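Side-chain contacts in aromatic-amino-acid aminotransferase (Burkholderia pseudomallei, PDB 4F4E), which probably transfers amino groups between aromatic amino acids such as tyrosine and 2-oxoglutarate, and carries pyridoxal phosphate covalently bound to a lysine: residues A[133-138]-A[299-304]; A[281-286]-A[292-297]. All coordinates share one frame; numbering follows the deposited sequence.

Interaction 1: A[133-138]-A[299-304]; sequences GADFLR and KRVIRT
The isopropyl group of Val301 points from helix 288-303 at helix 125-140, its two methyls spread over Asp135 and Phe136. CG1 of Val301 lies 3.7 Å from Asp135 CB, so the acid is met at its methylene and not at its carboxylate. CG2 of Val301 faces the start of the next residue, 4.3 Å from Phe136 N. The Val301 torsion explains this division: CG1 stands anti to the backbone N (chi1 159°) and CG2 beside it, which spreads the branches across the step from Asp135 to Phe136. Phe136 contributes mainly backbone and CB, for its ring leads away from residues 299-304 and packs on Val294 and Gln297 earlier in the same helix as Val301, on Phe262 of strand 261-266 and on Phe25 of the second subunit.

The Asp135 carboxylate lies beyond the methylene, farther from the valine methyls. OD2 accepts a hydrogen bond of 2.7 Å from water 1, and the same water gives its other proton to the carbonyl O of Val301 at 3.1 Å. The polar link therefore runs alongside the methyl contact and ends on the same two residues. OD1 has a different partner, a salt bridge to Lys131 one helical turn back.

One turn beyond Arg300, Thr304 OG1 donates to Arg300 O at 2.9 Å, tilted 22° from the carbonyl plane. Thr304 N reaches the same oxygen from the opposite face, so two donors grip it. Arg303 and Thr304 also meet the second subunit, through a salt bridge of Arg303 to its Glu154 and packing of Thr304 on its Met162.

Direct contact is thus apolar and small, while the carboxylate is served by a lysine and a water; the nearby positive charge probably favours its ionised form, with the water providing a polar link between the two segments.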
ATOM      1  N   GLY A 133     -11.203  -5.396   0.300  1.00  8.45           N
ATOM      2  CA  GLY A 133     -12.547  -5.886   0.277  1.00  8.76           C
ATOM      3  C   GLY A 133     -12.699  -7.071  -0.676  1.00  9.09           C
ATOM      4  O   GLY A 133     -13.325  -8.081  -0.320  1.00  9.36           O
ATOM      5  N   ALA A 134     -12.155  -6.921  -1.885  1.00  9.26           N
ATOM      6  CA  ALA A 134     -12.212  -7.943  -2.935  1.00  9.68           C
ATOM      7  C   ALA A 134     -11.535  -9.226  -2.429  1.00 10.03           C
ATOM      8  O   ALA A 134     -12.088 -10.330  -2.527  1.00 10.48           O
ATOM      9  CB  ALA A 134     -11.537  -7.447  -4.231  1.00  9.55           C
ATOM     10  N   ASP A 135     -10.351  -9.074  -1.846  1.00 10.07           N
ATOM     11  CA  ASP A 135      -9.639 -10.253  -1.405  1.00 10.85           C
ATOM     12  C   ASP A 135     -10.407 -10.952  -0.275  1.00 10.84           C
ATOM     13  O   ASP A 135     -10.473 -12.184  -0.269  1.00 11.51           O
ATOM     14  CB  ASP A 135      -8.216  -9.983  -0.924  1.00 11.26           C
ATOM     15  CG  ASP A 135      -7.236  -9.621  -2.058  1.00 11.79           C
ATOM     16  OD1 ASP A 135      -7.551  -9.829  -3.260  1.00 12.38           O
ATOM     17  OD2 ASP A 135      -6.140  -9.125  -1.677  1.00 11.96           O
ATOM     18  N   PHE A 136     -10.967 -10.206   0.657  1.00 10.60           N
ATOM     19  CA  PHE A 136     -11.771 -10.806   1.717  1.00 11.43           C
ATOM     20  C   PHE A 136     -13.024 -11.459   1.128  1.00 11.61           C
ATOM     21  O   PHE A 136     -13.382 -12.586   1.503  1.00 11.75           O
ATOM     22  CB  PHE A 136     -12.152  -9.736   2.742  1.00 12.17           C
ATOM     23  CG  PHE A 136     -13.076 -10.203   3.825  1.00 13.71           C
ATOM     24  CD1 PHE A 136     -12.766 -11.297   4.627  1.00 13.99           C
ATOM     25  CD2 PHE A 136     -14.256  -9.521   4.074  1.00 14.51           C
ATOM     26  CE1 PHE A 136     -13.622 -11.711   5.641  1.00 14.95           C
ATOM     27  CE2 PHE A 136     -15.109  -9.918   5.099  1.00 15.09           C
ATOM     28  CZ  PHE A 136     -14.798 -11.014   5.875  1.00 14.84           C
ATOM     29  N   LEU A 137     -13.694 -10.760   0.213  1.00 11.34           N
ATOM     30  CA  LEU A 137     -14.878 -11.343  -0.441  1.00 12.18           C
ATOM     31  C   LEU A 137     -14.577 -12.678  -1.124  1.00 13.73           C
ATOM     32  O   LEU A 137     -15.388 -13.598  -1.076  1.00 13.95           O
ATOM     33  CB  LEU A 137     -15.523 -10.341  -1.394  1.00 11.47           C
ATOM     34  CG  LEU A 137     -16.489  -9.364  -0.686  1.00 11.28           C
ATOM     35  CD1 LEU A 137     -16.689  -8.099  -1.488  1.00 10.54           C
ATOM     36  CD2 LEU A 137     -17.861 -10.042  -0.359  1.00 12.02           C
ATOM     37  N   ARG A 138     -13.398 -12.781  -1.726  1.00 15.48           N
ATOM     38  CA  ARG A 138     -12.983 -13.982  -2.402  1.00 19.14           C
ATOM     39  C   ARG A 138     -12.881 -15.168  -1.446  1.00 19.78           C
ATOM     40  O   ARG A 138     -13.261 -16.268  -1.795  1.00 21.57           O
ATOM     41  CB  ARG A 138     -11.689 -13.731  -3.150  1.00 21.72           C
ATOM     42  CG  ARG A 138     -11.039 -14.946  -3.791  1.00 26.97           C
ATOM     43  CD  ARG A 138     -11.543 -15.200  -5.179  1.00 32.35           C
ATOM     44  NE  ARG A 138     -10.634 -16.147  -5.847  1.00 38.66           N
ATOM     45  CZ  ARG A 138     -10.960 -16.868  -6.911  1.00 38.98           C
ATOM     46  NH1 ARG A 138     -12.177 -16.770  -7.451  1.00 41.43           N
ATOM     47  NH2 ARG A 138     -10.060 -17.686  -7.438  1.00 43.80           N
ATOM     48  N   LYS A 299      -7.784  -8.030   8.795  1.00 11.50           N
ATOM     49  CA  LYS A 299      -6.403  -7.848   9.222  1.00 11.78           C
ATOM     50  C   LYS A 299      -5.453  -8.850   8.580  1.00 11.75           C
ATOM     51  O   LYS A 299      -4.351  -8.451   8.214  1.00 11.58           O
ATOM     52  CB  LYS A 299      -6.264  -7.832  10.738  1.00 11.68           C
ATOM     53  CG  LYS A 299      -6.824  -6.554  11.354  1.00 11.74           C
ATOM     54  CD  LYS A 299      -6.663  -6.584  12.863  1.00 12.40           C
ATOM     55  CE  LYS A 299      -7.120  -5.319  13.545  1.00 12.63           C
ATOM     56  NZ  LYS A 299      -7.109  -5.548  15.026  1.00 12.74           N
ATOM     57  N   ARG A 300      -5.867 -10.102   8.393  1.00 12.19           N
ATOM     58  CA  ARG A 300      -5.007 -11.066   7.725  1.00 13.06           C
ATOM     59  C   ARG A 300      -4.743 -10.692   6.296  1.00 12.03           C
ATOM     60  O   ARG A 300      -3.628 -10.800   5.819  1.00 11.10           O
ATOM     61  CB  ARG A 300      -5.564 -12.486   7.771  1.00 15.56           C
ATOM     62  CG  ARG A 300      -5.686 -13.014   9.184  1.00 18.75           C
ATOM     63  CD  ARG A 300      -6.361 -14.387   9.179  1.00 22.07           C
ATOM     64  NE  ARG A 300      -5.628 -15.244   8.272  1.00 25.75           N
ATOM     65  CZ  ARG A 300      -6.111 -16.317   7.674  1.00 29.47           C
ATOM     66  NH1 ARG A 300      -7.360 -16.718   7.890  1.00 31.26           N
ATOM     67  NH2 ARG A 300      -5.322 -16.986   6.846  1.00 30.70           N
ATOM     68  N   VAL A 301      -5.796 -10.249   5.608  1.00 11.17           N
ATOM     69  CA  VAL A 301      -5.716  -9.873   4.207  1.00 10.93           C
ATOM     70  C   VAL A 301      -4.828  -8.623   3.992  1.00 10.30           C
ATOM     71  O   VAL A 301      -4.107  -8.519   3.021  1.00  9.62           O
ATOM     72  CB  VAL A 301      -7.163  -9.643   3.702  1.00 11.46           C
ATOM     73  CG1 VAL A 301      -7.208  -8.802   2.488  1.00 11.31           C
ATOM     74  CG2 VAL A 301      -7.864 -11.009   3.486  1.00 12.54           C
ATOM     75  N   ILE A 302      -4.871  -7.684   4.947  1.00  9.61           N
ATOM     76  CA  ILE A 302      -3.984  -6.525   4.893  1.00  9.44           C
ATOM     77  C   ILE A 302      -2.545  -6.938   5.212  1.00 10.21           C
ATOM     78  O   ILE A 302      -1.596  -6.546   4.541  1.00  9.28           O
ATOM     79  CB  ILE A 302      -4.424  -5.478   5.946  1.00  9.38           C
ATOM     80  CG1 ILE A 302      -5.736  -4.826   5.528  1.00  9.12           C
ATOM     81  CG2 ILE A 302      -3.367  -4.406   6.136  1.00  9.16           C
ATOM     82  CD1 ILE A 302      -6.474  -4.200   6.754  1.00  9.21           C
ATOM     83  N   ARG A 303      -2.376  -7.736   6.259  1.00 11.26           N
ATOM     84  CA  ARG A 303      -1.046  -7.968   6.773  1.00 12.68           C
ATOM     85  C   ARG A 303      -0.211  -8.697   5.731  1.00 11.87           C
ATOM     86  O   ARG A 303       0.982  -8.432   5.652  1.00 11.02           O
ATOM     87  CB  ARG A 303      -1.075  -8.791   8.091  1.00 15.93           C
ATOM     88  CG  ARG A 303       0.308  -9.131   8.575  1.00 20.98           C
ATOM     89  CD  ARG A 303       0.478  -9.175  10.092  1.00 27.42           C
ATOM     90  NE  ARG A 303       1.680  -9.958  10.414  1.00 33.76           N
ATOM     91  CZ  ARG A 303       2.946  -9.576  10.228  1.00 39.94           C
ATOM     92  NH1 ARG A 303       3.267  -8.371   9.732  1.00 41.85           N
ATOM     93  NH2 ARG A 303       3.926 -10.420  10.563  1.00 44.23           N
ATOM     94  N   THR A 304      -0.826  -9.629   4.988  1.00 10.43           N
ATOM     95  CA  THR A 304      -0.095 -10.378   3.977  1.00 10.48           C
ATOM     96  C   THR A 304       0.030  -9.665   2.631  1.00  9.98           C
ATOM     97  O   THR A 304       0.436 -10.270   1.624  1.00  9.82           O
ATOM     98  CB  THR A 304      -0.740 -11.757   3.762  1.00 10.68           C
ATOM     99  OG1 THR A 304      -2.114 -11.579   3.411  1.00 10.28           O
ATOM    100  CG2 THR A 304      -0.657 -12.580   5.067  1.00 10.56           C
TER
HETATM  101  O   HOH W   1      -5.096  -7.521   0.216  1.00 17.04           O

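Interaction 2: A[281-286]-A[292-297]; sequences LSIITD and ARVLSQ
Val294 holds CG1 anti to its backbone N (chi1 161°) and CG2 beside that nitrogen, an arrangement that offers one methyl to each of two residues of segment 281-286. Ile283 sets CG1 beside its own N and then runs out extended (chi2 172°), bringing CD1 up to the helix. Here Ile283 CD1 and Val294 CG1 come within 3.7 Å, the two side chains crossing at a slant. The other branch of the valine meets Thr285 tip to tip, with Thr285 CG2 at 4.1 Å from Val294 CG2.

Thr285 offers this methyl to Val294, while its OG1 hydrogen-bonds to Ser287 O in the turn leading to the helix. The polar end of this buried residue thus has a partner two residues on, and the surface met by the valine is purely hydrocarbon. Ile283 and Thr285, two apart along the chain, both point toward the helix. Phe25 of the second subunit packs on both Ile283 and Val294, adding to the apolar cluster.

Farther along the helix, Ser296 OG donates to Arg293 O at 2.7 Å, tilted 24° from the carbonyl plane, and Gln297 N approaches this oxygen from the same face. The Ser296 hydroxyl is also bonded to the backbone N of Ala31 in the second subunit, while Arg293 NH1 reaches carbonyls of the same partner chain, so this stretch of helix belongs to the dimer interface.

Strand 278-284 runs antiparallel between strands 118-124 and 261-266. Such a reversed strand within an otherwise mostly parallel sheet, covered here by the helix that follows it, belongs to the large domain of fold-type I pyridoxal-phosphate aminotransferases.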
ATOM      1  N   LEU A 281     -11.740   1.123   3.902  1.00  6.45           N
ATOM      2  CA  LEU A 281     -12.790   0.135   3.628  1.00  6.87           C
ATOM      3  C   LEU A 281     -13.625   0.066   4.885  1.00  6.97           C
ATOM      4  O   LEU A 281     -13.068  -0.101   5.998  1.00  6.94           O
ATOM      5  CB  LEU A 281     -12.238  -1.271   3.389  1.00  7.01           C
ATOM      6  CG  LEU A 281     -13.326  -2.339   3.159  1.00  7.38           C
ATOM      7  CD1 LEU A 281     -14.082  -2.070   1.837  1.00  7.34           C
ATOM      8  CD2 LEU A 281     -12.731  -3.732   3.213  1.00  8.02           C
ATOM      9  N   SER A 282     -14.919   0.235   4.730  1.00  7.44           N
ATOM     10  CA  SER A 282     -15.840   0.085   5.826  1.00  7.61           C
ATOM     11  C   SER A 282     -16.785  -1.059   5.490  1.00  8.16           C
ATOM     12  O   SER A 282     -17.202  -1.216   4.348  1.00  8.57           O
ATOM     13  CB  SER A 282     -16.636   1.387   6.095  1.00  7.62           C
ATOM     14  OG  SER A 282     -15.814   2.491   6.509  1.00  7.33           O
ATOM     15  N   ILE A 283     -17.114  -1.882   6.502  1.00  8.71           N
ATOM     16  CA  ILE A 283     -18.055  -2.983   6.339  1.00  9.13           C
ATOM     17  C   ILE A 283     -19.131  -2.918   7.442  1.00  9.62           C
ATOM     18  O   ILE A 283     -18.807  -2.815   8.615  1.00  9.38           O
ATOM     19  CB  ILE A 283     -17.338  -4.361   6.388  1.00  9.37           C
ATOM     20  CG1 ILE A 283     -16.196  -4.435   5.370  1.00  9.40           C
ATOM     21  CG2 ILE A 283     -18.343  -5.508   6.185  1.00 10.03           C
ATOM     22  CD1 ILE A 283     -15.317  -5.701   5.517  1.00  9.30           C
ATOM     23  N   ILE A 284     -20.403  -2.977   7.060  1.00  9.97           N
ATOM     24  CA  ILE A 284     -21.489  -2.991   8.038  1.00 10.62           C
ATOM     25  C   ILE A 284     -21.804  -4.444   8.358  1.00 11.35           C
ATOM     26  O   ILE A 284     -22.083  -5.246   7.441  1.00 11.37           O
ATOM     27  CB  ILE A 284     -22.713  -2.213   7.520  1.00 11.16           C
ATOM     28  CG1 ILE A 284     -22.364  -0.749   7.294  1.00 11.12           C
ATOM     29  CG2 ILE A 284     -23.931  -2.394   8.465  1.00 11.60           C
ATOM     30  CD1 ILE A 284     -23.455   0.135   6.682  1.00 11.76           C
ATOM     31  N   THR A 285     -21.751  -4.795   9.646  1.00 11.71           N
ATOM     32  CA  THR A 285     -22.023  -6.164  10.062  1.00 12.72           C
ATOM     33  C   THR A 285     -23.282  -6.201  10.914  1.00 14.09           C
ATOM     34  O   THR A 285     -23.831  -5.148  11.263  1.00 14.22           O
ATOM     35  CB  THR A 285     -20.854  -6.733  10.836  1.00 12.58           C
ATOM     36  OG1 THR A 285     -20.809  -6.084  12.119  1.00 13.18           O
ATOM     37  CG2 THR A 285     -19.505  -6.520  10.008  1.00 12.29           C
ATOM     38  N   ASP A 286     -23.738  -7.402  11.252  1.00 14.76           N
ATOM     39  CA  ASP A 286     -25.021  -7.563  11.938  1.00 16.18           C
ATOM     40  C   ASP A 286     -24.881  -7.357  13.453  1.00 16.56           C
ATOM     41  O   ASP A 286     -25.891  -7.138  14.154  1.00 17.19           O
ATOM     42  CB  ASP A 286     -25.561  -8.979  11.713  1.00 17.08           C
ATOM     43  CG  ASP A 286     -26.104  -9.184  10.314  1.00 18.78           C
ATOM     44  OD1 ASP A 286     -26.048  -8.234   9.502  1.00 19.30           O
ATOM     45  OD2 ASP A 286     -26.664 -10.266  10.046  1.00 20.10           O
ATOM     46  N   ALA A 292     -16.151  -8.121  15.073  1.00 13.86           N
ATOM     47  CA  ALA A 292     -14.859  -8.597  15.572  1.00 14.43           C
ATOM     48  C   ALA A 292     -14.323  -9.706  14.689  1.00 13.94           C
ATOM     49  O   ALA A 292     -13.147  -9.708  14.339  1.00 13.71           O
ATOM     50  CB  ALA A 292     -15.011  -9.108  17.012  1.00 15.75           C
ATOM     51  N   ARG A 293     -15.159 -10.669  14.311  1.00 13.85           N
ATOM     52  CA  ARG A 293     -14.714 -11.728  13.409  1.00 14.33           C
ATOM     53  C   ARG A 293     -14.264 -11.177  12.030  1.00 13.62           C
ATOM     54  O   ARG A 293     -13.194 -11.559  11.476  1.00 13.89           O
ATOM     55  CB  ARG A 293     -15.825 -12.812  13.269  1.00 15.74           C
ATOM     56  CG  ARG A 293     -16.043 -13.550  14.591  1.00 17.38           C
ATOM     57  CD  ARG A 293     -17.051 -14.683  14.492  1.00 18.54           C
ATOM     58  NE  ARG A 293     -18.441 -14.248  14.479  1.00 20.00           N
ATOM     59  CZ  ARG A 293     -19.286 -14.257  13.435  1.00 21.11           C
ATOM     60  NH1 ARG A 293     -18.935 -14.624  12.205  1.00 21.55           N
ATOM     61  NH2 ARG A 293     -20.528 -13.841  13.622  1.00 22.36           N
ATOM     62  N   VAL A 294     -15.090 -10.306  11.458  1.00 12.58           N
ATOM     63  CA  VAL A 294     -14.811  -9.728  10.140  1.00 11.94           C
ATOM     64  C   VAL A 294     -13.487  -8.926  10.189  1.00 11.48           C
ATOM     65  O   VAL A 294     -12.598  -9.083   9.337  1.00 11.33           O
ATOM     66  CB  VAL A 294     -16.013  -8.880   9.641  1.00 11.62           C
ATOM     67  CG1 VAL A 294     -15.591  -7.904   8.520  1.00 11.09           C
ATOM     68  CG2 VAL A 294     -17.162  -9.773   9.151  1.00 11.80           C
ATOM     69  N   LEU A 295     -13.340  -8.053  11.173  1.00 11.35           N
ATOM     70  CA  LEU A 295     -12.090  -7.322  11.301  1.00 11.39           C
ATOM     71  C   LEU A 295     -10.891  -8.258  11.414  1.00 11.26           C
ATOM     72  O   LEU A 295      -9.852  -8.008  10.841  1.00 10.54           O
ATOM     73  CB  LEU A 295     -12.148  -6.360  12.495  1.00 11.56           C
ATOM     74  CG  LEU A 295     -10.904  -5.511  12.782  1.00 11.98           C
ATOM     75  CD1 LEU A 295     -10.664  -4.603  11.587  1.00 11.36           C
ATOM     76  CD2 LEU A 295     -11.072  -4.664  14.039  1.00 12.46           C
ATOM     77  N   SER A 296     -11.027  -9.349  12.154  1.00 11.87           N
ATOM     78  CA  SER A 296      -9.926 -10.230  12.385  1.00 12.92           C
ATOM     79  C   SER A 296      -9.436 -10.859  11.085  1.00 13.66           C
ATOM     80  O   SER A 296      -8.234 -11.116  10.900  1.00 14.57           O
ATOM     81  CB  SER A 296     -10.261 -11.314  13.448  1.00 13.15           C
ATOM     82  OG  SER A 296     -11.041 -12.400  12.945  1.00 13.41           O
ATOM     83  N   GLN A 297     -10.363 -11.104  10.184  1.00 14.00           N
ATOM     84  CA  GLN A 297     -10.027 -11.672   8.888  1.00 14.86           C
ATOM     85  C   GLN A 297      -9.520 -10.599   7.939  1.00 13.41           C
ATOM     86  O   GLN A 297      -8.606 -10.840   7.150  1.00 12.78           O
ATOM     87  CB  GLN A 297     -11.234 -12.423   8.291  1.00 15.49           C
ATOM     88  CG  GLN A 297     -11.625 -13.664   9.091  1.00 17.19           C
ATOM     89  CD  GLN A 297     -10.497 -14.665   9.311  1.00 18.49           C
ATOM     90  OE1 GLN A 297      -9.601 -14.825   8.463  1.00 19.49           O
ATOM     91  NE2 GLN A 297     -10.539 -15.358  10.443  1.00 20.18           N
TER

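Interactions 1 and 2 use successive parts of helix 288-303, and their centres lie about 11 Å apart. Phe136 joins them: its ring atom CE1 is 3.6 Å from Gln297 CB, and CE2 is 4.0 Å from Val294 CG1. A second bridge is made by Gly133, whose CA lies 3.6 Å from Leu281 CD2, where helix 125-140 meets strand 278-284. Along the chain, interaction 2 is nested within the loop closed by interaction 1, and both touch the second subunit. The same loop includes Lys269, the residue that carries pyridoxal phosphate, in the connection between strands 261-266 and 278-284; the two contacts themselves are structural packing.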